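Local coordinates for protein glycosyl hyrolase, family 3 (Deinococcus radiodurans, PDB 3TEV) that probably hydrolyses O-glycosidic bonds, as a member of glycoside hydrolase family 3 built on a TIM-barrel domain, at residues L13-L21 against Q314-R325; L39-F50 against E69-D80. All blocks are in the same frame, centred on the assembly; numbering follows the deposited sequence.

In the fold
Both contacts belong to the same barrel domain, and contact 2 is nested within the long chain loop that contact 1 closes. Contact 2 lies deeper, its centre about 14 Å from the centre of the chain against about 18 Å for that of contact 1, and joins two neighbouring strands of the parallel sheet through backbone bonds, with apolar side chains on both faces. Contact 1 sits at the outer layer, where the approach to strand 22-24 lies on the last modelled helix, 314-330, and arginine side chains do most of the bonding. The two meet where Arg17 NH2 approaches Glu41 O, a probable hydrogen bond, and where Arg325 packs on His74.

Contact 1: L13-L21 against Q314-R325; sequences LDPVRPGQL and QAAVATKRERLR
Arg321 reaches from the helix into the loop and spreads its guanidinium against Asp14, Val16 and Gln20. Its NH1 and NH2 both turn end-on to one acceptor, the backbone O of Asp14, with Arg321 NH2 at 2.8 Å from Asp14 O and nearly in line with the carbonyl. NH1 also donates to Gln20 OE1, 2.9 Å away and close to the guanidinium plane, and makes a weak bond to Pro15 O. That Gln20 oxygen is gripped twice, because the backbone N of Arg17 comes to Gln20 OE1 at 2.8 Å from the opposite face of the amide, which should hold its rotation. The group gets this far because CG of Arg321 stands anti to the backbone N (chi1 -172°) and the chain is extended except for a bend at chi3.

The guanidinium is sandwiched between unlike neighbours. Val16 CG2 lies 3.8 Å above its centre, and Arg325 NH2 lies over the opposite face. The two guanidinium groups lie face over face, with Asp14 serving both: its OD2 takes a salt bridge from Arg325 NH2 at 2.6 Å, on the syn side but 28° out of the carboxylate plane, whereas OD1 makes a long, purely electrostatic pair with Arg321. At the start of the helix Gln314 OE1 accepts a weak bond from the backbone N of Val16. Beneath these polar groups, Val16 CB meets Val317 CG2 at 3.7 Å and Leu21 CD1 packs on Val317 CG1. Lys320 contributes its CB to Leu21, but its NZ turns away to Leu283 O and Ala287 O. The Asp14-Arg321-Arg325 salt-bridge network thus joins the lead-in to the first strand to the last modelled helix, bringing the chain's beginning and end together, as expected where a TIM barrel closes.

Contact 2: L39-F50 against E69-D80; sequences LREHGIGAVCLF and EVMGEHALIAID
Ala78 O accepts the shortest polar bond of this contact, from Leu49 N at 2.7 Å; the CA of Cys48 adds a CA-H...O contact to the same oxygen. Ala78 N in turn donates to Val47 O, 2.8 Å away. The pattern continues with Val47 N to Leu76 O and Leu76 N to Gly45 O, both 3.0 Å, and is completed by the longer bond from Asp80 N to Leu49 O. A second CA-H...O contact runs from Ala46 to Leu76 O, while Gly45 O also receives a weak bond from a water.

These bonds pair strands 46-49 and 76-79 in parallel, their axes 20° apart. With helix 57-71 they make a beta-alpha-beta unit, the repeating element of a TIM barrel. Toward helix 57-71 point Val47, Leu49, Ile77 and Ile79, and Leu49 CD1 touches Ile77 CG2 at 4.1 Å. The other face carries Ala46, Cys48, Leu76 and Ala78; there Ala46 CB and Leu76 CB lie 4.0 Å apart, and Leu76 reaches on to helix 314-330.

At the start of the strands the two preceding helices meet. Leu39 CB rests on Val70 CG1, and the Arg40 guanidinium, brought round by a bend at chi3, lays one face over Val70 O, which is offset toward its rim. Helix 33-42 ends in a Schellman motif at Gly43. Met71, present as selenomethionine, bends at chi3 (81°) to put its methyl beside Ile44 CG2 and Val47 CG2. At the far end, the Phe50 ring meets Asp80 CB through CE1, at 3.9 Å, its plane 64° from that of the carboxylate.

Contact 1: L13-L21 against Q314-R325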
# COMPACT_ATOMS: atom_id res chain seq x y z
N LEU A 13 26.75 10.64 -3.25
CA LEU A 13 27.26 9.50 -2.50
C LEU A 13 26.27 8.37 -2.37
O LEU A 13 26.63 7.28 -1.95
CB LEU A 13 27.71 9.94 -1.11
CG LEU A 13 28.80 10.99 -1.16
CD1 LEU A 13 29.19 11.41 0.25
CD2 LEU A 13 29.99 10.47 -1.93
N ASP A 14 25.02 8.61 -2.74
CA ASP A 14 23.97 7.67 -2.39
C ASP A 14 22.91 7.65 -3.51
O ASP A 14 21.74 7.94 -3.26
CB ASP A 14 23.38 8.08 -1.03
CG ASP A 14 22.54 6.99 -0.40
OD1 ASP A 14 22.64 5.81 -0.81
OD2 ASP A 14 21.77 7.33 0.54
N PRO A 15 23.34 7.33 -4.75
CA PRO A 15 22.36 7.34 -5.85
C PRO A 15 21.24 6.32 -5.61
O PRO A 15 21.44 5.33 -4.92
CB PRO A 15 23.19 7.00 -7.09
CG PRO A 15 24.52 6.55 -6.60
CD PRO A 15 24.71 7.00 -5.19
N VAL A 16 20.06 6.61 -6.14
CA VAL A 16 18.91 5.74 -5.95
C VAL A 16 19.13 4.43 -6.69
O VAL A 16 19.54 4.44 -7.84
CB VAL A 16 17.61 6.39 -6.43
CG1 VAL A 16 16.42 5.44 -6.25
CG2 VAL A 16 17.37 7.71 -5.69
N ARG A 17 18.88 3.31 -6.04
CA ARG A 17 18.95 2.03 -6.71
C ARG A 17 17.55 1.52 -7.02
O ARG A 17 16.61 1.82 -6.29
CB ARG A 17 19.69 1.03 -5.84
CG ARG A 17 21.09 1.50 -5.49
CD ARG A 17 21.74 0.53 -4.56
NE ARG A 17 22.00 -0.72 -5.27
CZ ARG A 17 22.40 -1.85 -4.68
NH1 ARG A 17 22.58 -1.87 -3.35
NH2 ARG A 17 22.61 -2.93 -5.44
N PRO A 18 17.41 0.72 -8.09
CA PRO A 18 16.07 0.23 -8.45
C PRO A 18 15.42 -0.55 -7.31
O PRO A 18 14.23 -0.43 -7.12
CB PRO A 18 16.32 -0.69 -9.66
CG PRO A 18 17.82 -0.84 -9.77
CD PRO A 18 18.45 0.31 -9.05
N GLY A 19 16.19 -1.32 -6.55
CA GLY A 19 15.61 -2.09 -5.44
C GLY A 19 15.01 -1.24 -4.32
O GLY A 19 14.18 -1.72 -3.55
N GLN A 20 15.41 0.02 -4.23
CA GLN A 20 14.91 0.92 -3.19
C GLN A 20 13.49 1.42 -3.49
O GLN A 20 12.87 2.10 -2.66
CB GLN A 20 15.89 2.07 -3.00
CG GLN A 20 17.26 1.59 -2.47
CD GLN A 20 18.35 2.66 -2.46
OE1 GLN A 20 18.34 3.60 -3.29
NE2 GLN A 20 19.33 2.49 -1.55
N LEU A 21 12.97 1.06 -4.66
CA LEU A 21 11.62 1.48 -5.06
C LEU A 21 10.64 0.30 -5.11
O LEU A 21 9.52 0.44 -5.58
CB LEU A 21 11.66 2.20 -6.42
CG LEU A 21 12.63 3.39 -6.52
CD1 LEU A 21 12.81 3.85 -8.00
CD2 LEU A 21 12.21 4.54 -5.61
N GLN A 314 16.75 10.53 -12.12
CA GLN A 314 17.37 10.55 -10.80
C GLN A 314 16.72 11.51 -9.79
O GLN A 314 16.54 11.13 -8.65
CB GLN A 314 18.90 10.77 -10.89
CG GLN A 314 19.78 9.43 -11.00
CD GLN A 314 19.62 8.42 -9.80
OE1 GLN A 314 19.65 8.81 -8.61
NE2 GLN A 314 19.45 7.14 -10.11
N ALA A 315 16.36 12.72 -10.19
CA ALA A 315 15.76 13.67 -9.26
C ALA A 315 14.37 13.19 -8.83
O ALA A 315 14.02 13.24 -7.64
CB ALA A 315 15.68 15.08 -9.88
N ALA A 316 13.59 12.70 -9.79
CA ALA A 316 12.26 12.19 -9.50
C ALA A 316 12.34 10.99 -8.54
O ALA A 316 11.61 10.94 -7.54
CB ALA A 316 11.54 11.80 -10.80
N VAL A 317 13.24 10.04 -8.80
CA VAL A 317 13.31 8.87 -7.92
C VAL A 317 13.92 9.18 -6.54
O VAL A 317 13.62 8.50 -5.55
CB VAL A 317 13.94 7.61 -8.57
CG1 VAL A 317 13.10 7.15 -9.77
CG2 VAL A 317 15.39 7.85 -8.96
N ALA A 318 14.76 10.21 -6.49
CA ALA A 318 15.31 10.69 -5.22
C ALA A 318 14.17 11.17 -4.32
O ALA A 318 14.13 10.84 -3.13
CB ALA A 318 16.38 11.82 -5.44
N THR A 319 13.23 11.91 -4.90
CA THR A 319 12.05 12.39 -4.19
C THR A 319 11.21 11.19 -3.68
O THR A 319 10.77 11.17 -2.53
CB THR A 319 11.19 13.29 -5.12
OG1 THR A 319 11.98 14.40 -5.57
CG2 THR A 319 9.94 13.82 -4.40
N LYS A 320 11.00 10.19 -4.53
CA LYS A 320 10.24 9.01 -4.12
C LYS A 320 10.95 8.30 -2.96
O LYS A 320 10.31 7.96 -1.97
CB LYS A 320 10.01 8.04 -5.28
CG LYS A 320 9.27 8.63 -6.49
CD LYS A 320 9.37 7.63 -7.69
CE LYS A 320 8.82 8.20 -8.98
NZ LYS A 320 7.39 8.60 -8.79
N ARG A 321 12.26 8.11 -3.07
CA ARG A 321 12.99 7.42 -2.00
C ARG A 321 12.95 8.17 -0.66
O ARG A 321 12.84 7.55 0.40
CB ARG A 321 14.45 7.11 -2.41
CG ARG A 321 15.17 6.23 -1.39
CD ARG A 321 16.63 5.92 -1.78
NE ARG A 321 17.42 7.14 -1.77
CZ ARG A 321 18.70 7.25 -2.13
NH1 ARG A 321 19.40 6.19 -2.55
NH2 ARG A 321 19.29 8.43 -2.04
N GLU A 322 13.08 9.50 -0.72
CA GLU A 322 12.98 10.33 0.47
C GLU A 322 11.62 10.23 1.18
O GLU A 322 11.57 10.28 2.40
CB GLU A 322 13.34 11.79 0.13
CG GLU A 322 13.13 12.82 1.30
CD GLU A 322 13.84 12.45 2.65
OE1 GLU A 322 14.89 11.74 2.62
OE2 GLU A 322 13.34 12.88 3.73
N ARG A 323 10.53 10.11 0.43
CA ARG A 323 9.23 9.85 1.06
C ARG A 323 9.23 8.54 1.84
O ARG A 323 8.68 8.46 2.95
CB ARG A 323 8.11 9.81 0.02
CG ARG A 323 7.78 11.18 -0.52
CD ARG A 323 6.44 11.16 -1.25
NE ARG A 323 6.18 12.44 -1.90
CZ ARG A 323 6.39 12.70 -3.18
NH1 ARG A 323 6.88 11.76 -4.00
NH2 ARG A 323 6.12 13.90 -3.65
N LEU A 324 9.89 7.53 1.27
CA LEU A 324 9.98 6.22 1.89
C LEU A 324 10.86 6.29 3.12
O LEU A 324 10.59 5.68 4.14
CB LEU A 324 10.55 5.21 0.91
CG LEU A 324 9.69 4.93 -0.33
CD1 LEU A 324 10.36 3.92 -1.31
CD2 LEU A 324 8.31 4.45 0.07
N ARG A 325 11.93 7.07 3.01
CA ARG A 325 12.86 7.21 4.09
C ARG A 325 12.27 8.04 5.23
O ARG A 325 12.46 7.71 6.39
CB ARG A 325 14.18 7.73 3.55
CG ARG A 325 15.19 6.59 3.46
CD ARG A 325 15.82 6.30 2.14
NE ARG A 325 17.10 6.92 2.01
CZ ARG A 325 18.20 6.37 1.46
NH1 ARG A 325 18.25 5.11 1.03
NH2 ARG A 325 19.28 7.09 1.39

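Contact 2: L39-F50 against E69-D80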
# COMPACT_ATOMS: atom_id res chain seq x y z
N LEU A 39 18.41 -9.67 -0.73
CA LEU A 39 18.04 -8.35 -0.22
C LEU A 39 19.22 -7.37 -0.21
O LEU A 39 19.11 -6.21 -0.62
CB LEU A 39 17.47 -8.46 1.20
CG LEU A 39 16.13 -9.18 1.34
CD1 LEU A 39 15.87 -9.62 2.79
CD2 LEU A 39 14.97 -8.33 0.80
N ARG A 40 20.36 -7.86 0.26
CA ARG A 40 21.54 -7.04 0.41
C ARG A 40 22.07 -6.66 -0.98
O ARG A 40 22.33 -5.49 -1.26
CB ARG A 40 22.57 -7.82 1.21
CG ARG A 40 23.45 -6.98 2.06
CD ARG A 40 24.47 -7.85 2.83
NE ARG A 40 24.01 -8.30 4.15
CZ ARG A 40 23.92 -7.49 5.22
NH1 ARG A 40 24.20 -6.19 5.11
NH2 ARG A 40 23.53 -7.98 6.39
N GLU A 41 22.17 -7.64 -1.86
CA GLU A 41 22.64 -7.43 -3.24
C GLU A 41 21.92 -6.29 -3.99
O GLU A 41 22.56 -5.51 -4.66
CB GLU A 41 22.49 -8.74 -4.03
CG GLU A 41 22.95 -8.68 -5.47
CD GLU A 41 23.11 -10.07 -6.09
OE1 GLU A 41 22.30 -10.99 -5.78
OE2 GLU A 41 24.05 -10.23 -6.89
N HIS A 42 20.60 -6.20 -3.85
CA HIS A 42 19.81 -5.22 -4.59
C HIS A 42 19.41 -4.02 -3.76
O HIS A 42 18.77 -3.11 -4.27
CB HIS A 42 18.56 -5.90 -5.21
CG HIS A 42 18.90 -7.01 -6.15
ND1 HIS A 42 19.52 -6.79 -7.36
CD2 HIS A 42 18.76 -8.35 -6.03
CE1 HIS A 42 19.73 -7.95 -7.96
NE2 HIS A 42 19.28 -8.91 -7.18
N GLY A 43 19.79 -4.01 -2.48
CA GLY A 43 19.42 -2.93 -1.55
C GLY A 43 17.91 -2.80 -1.39
O GLY A 43 17.39 -1.68 -1.30
N ILE A 44 17.20 -3.91 -1.37
CA ILE A 44 15.75 -3.86 -1.32
C ILE A 44 15.37 -3.16 0.01
O ILE A 44 15.90 -3.47 1.04
CB ILE A 44 15.15 -5.28 -1.36
CG1 ILE A 44 15.56 -6.03 -2.64
CG2 ILE A 44 13.63 -5.26 -1.10
CD1 ILE A 44 14.79 -5.69 -3.84
N GLY A 45 14.46 -2.20 -0.04
CA GLY A 45 14.16 -1.44 1.17
C GLY A 45 12.80 -1.74 1.77
O GLY A 45 12.47 -1.22 2.84
N ALA A 46 12.00 -2.58 1.12
CA ALA A 46 10.66 -2.83 1.62
C ALA A 46 10.23 -4.27 1.38
O ALA A 46 10.50 -4.82 0.32
CB ALA A 46 9.67 -1.84 1.02
N VAL A 47 9.57 -4.86 2.37
CA VAL A 47 9.02 -6.21 2.26
C VAL A 47 7.63 -6.26 2.86
O VAL A 47 7.35 -5.56 3.84
CB VAL A 47 9.88 -7.24 3.02
CG1 VAL A 47 9.06 -8.50 3.26
CG2 VAL A 47 11.15 -7.56 2.26
N CYS A 48 6.75 -7.08 2.29
CA CYS A 48 5.41 -7.27 2.84
C CYS A 48 5.32 -8.71 3.28
O CYS A 48 5.74 -9.60 2.54
CB CYS A 48 4.31 -6.91 1.85
SG CYS A 48 2.64 -6.96 2.67
N LEU A 49 4.82 -8.94 4.48
CA LEU A 49 4.66 -10.28 5.03
C LEU A 49 3.22 -10.76 4.91
O LEU A 49 2.29 -9.97 5.00
CB LEU A 49 5.08 -10.32 6.48
CG LEU A 49 6.51 -9.88 6.79
CD1 LEU A 49 6.73 -9.85 8.27
CD2 LEU A 49 7.55 -10.78 6.11
N PHE A 50 3.06 -12.06 4.69
CA PHE A 50 1.75 -12.71 4.55
C PHE A 50 1.71 -13.97 5.43
O PHE A 50 2.68 -14.31 6.09
CB PHE A 50 1.50 -13.09 3.09
CG PHE A 50 1.50 -11.91 2.16
CD1 PHE A 50 0.32 -11.24 1.88
CD2 PHE A 50 2.68 -11.46 1.58
CE1 PHE A 50 0.31 -10.12 1.03
CE2 PHE A 50 2.69 -10.36 0.72
CZ PHE A 50 1.51 -9.69 0.45
N GLU A 69 18.14 -6.18 10.45
CA GLU A 69 19.60 -6.25 10.45
C GLU A 69 20.15 -6.23 9.02
O GLU A 69 21.11 -5.52 8.74
CB GLU A 69 20.08 -7.49 11.22
CG GLU A 69 21.57 -7.78 11.08
CD GLU A 69 22.45 -6.71 11.71
OE1 GLU A 69 21.96 -5.99 12.62
OE2 GLU A 69 23.63 -6.59 11.31
N VAL A 70 19.52 -6.99 8.12
CA VAL A 70 19.95 -7.05 6.73
C VAL A 70 19.65 -5.76 5.97
O VAL A 70 20.51 -5.25 5.28
CB VAL A 70 19.32 -8.28 6.02
CG1 VAL A 70 19.71 -8.36 4.53
CG2 VAL A 70 19.73 -9.56 6.74
N MSE A 71 18.45 -5.21 6.13
CA MSE A 71 18.01 -4.06 5.33
C MSE A 71 18.45 -2.68 5.86
O MSE A 71 18.47 -1.71 5.10
CB MSE A 71 16.48 -4.10 5.16
CG MSE A 71 15.96 -5.39 4.49
SE MSE A 71 14.00 -5.53 4.59
CE MSE A 71 13.66 -4.42 3.12
N GLY A 72 18.77 -2.58 7.15
CA GLY A 72 19.29 -1.33 7.71
C GLY A 72 18.18 -0.39 8.16
O GLY A 72 17.00 -0.76 8.17
N GLU A 73 18.56 0.83 8.52
CA GLU A 73 17.66 1.74 9.22
C GLU A 73 16.45 2.17 8.44
O GLU A 73 15.46 2.55 9.05
CB GLU A 73 18.39 3.00 9.71
CG GLU A 73 19.07 3.79 8.58
CD GLU A 73 19.83 5.04 9.08
OE1 GLU A 73 19.26 5.83 9.87
OE2 GLU A 73 20.98 5.24 8.66
N HIS A 74 16.52 2.14 7.11
CA HIS A 74 15.38 2.55 6.27
C HIS A 74 14.31 1.45 6.06
O HIS A 74 13.30 1.68 5.38
CB HIS A 74 15.88 3.07 4.92
CG HIS A 74 16.88 4.18 5.05
ND1 HIS A 74 16.64 5.31 5.81
CD2 HIS A 74 18.14 4.32 4.56
CE1 HIS A 74 17.69 6.11 5.75
NE2 HIS A 74 18.62 5.53 5.00
N ALA A 75 14.54 0.27 6.62
CA ALA A 75 13.65 -0.88 6.45
C ALA A 75 12.17 -0.51 6.59
O ALA A 75 11.75 0.07 7.60
CB ALA A 75 14.00 -1.98 7.46
N LEU A 76 11.39 -0.84 5.57
CA LEU A 76 9.93 -0.87 5.71
C LEU A 76 9.50 -2.34 5.73
O LEU A 76 9.70 -3.08 4.75
CB LEU A 76 9.23 -0.08 4.61
CG LEU A 76 9.52 1.43 4.64
CD1 LEU A 76 9.20 2.12 3.27
CD2 LEU A 76 8.82 2.16 5.81
N ILE A 77 8.96 -2.77 6.87
CA ILE A 77 8.52 -4.13 7.05
C ILE A 77 7.01 -4.09 7.28
O ILE A 77 6.52 -3.70 8.37
CB ILE A 77 9.27 -4.86 8.20
CG1 ILE A 77 10.77 -4.90 7.88
CG2 ILE A 77 8.77 -6.31 8.32
CD1 ILE A 77 11.72 -5.16 9.07
N ALA A 78 6.28 -4.47 6.24
CA ALA A 78 4.84 -4.35 6.19
C ALA A 78 4.20 -5.70 6.40
O ALA A 78 4.82 -6.74 6.13
CB ALA A 78 4.39 -3.75 4.86
N ILE A 79 2.96 -5.69 6.87
CA ILE A 79 2.18 -6.90 6.94
C ILE A 79 0.79 -6.60 6.38
O ILE A 79 0.28 -5.49 6.50
CB ILE A 79 2.09 -7.46 8.39
CG1 ILE A 79 1.37 -8.82 8.41
CG2 ILE A 79 1.39 -6.44 9.33
CD1 ILE A 79 1.65 -9.67 9.66
N ASP A 80 0.19 -7.60 5.75
CA ASP A 80 -1.18 -7.45 5.31
C ASP A 80 -2.12 -8.12 6.33
O ASP A 80 -2.39 -9.31 6.22
CB ASP A 80 -1.37 -8.00 3.89
CG ASP A 80 -2.68 -7.52 3.25
OD1 ASP A 80 -3.54 -6.94 3.97
OD2 ASP A 80 -2.86 -7.72 2.02
O HOH W 1 12.46 1.57 2.11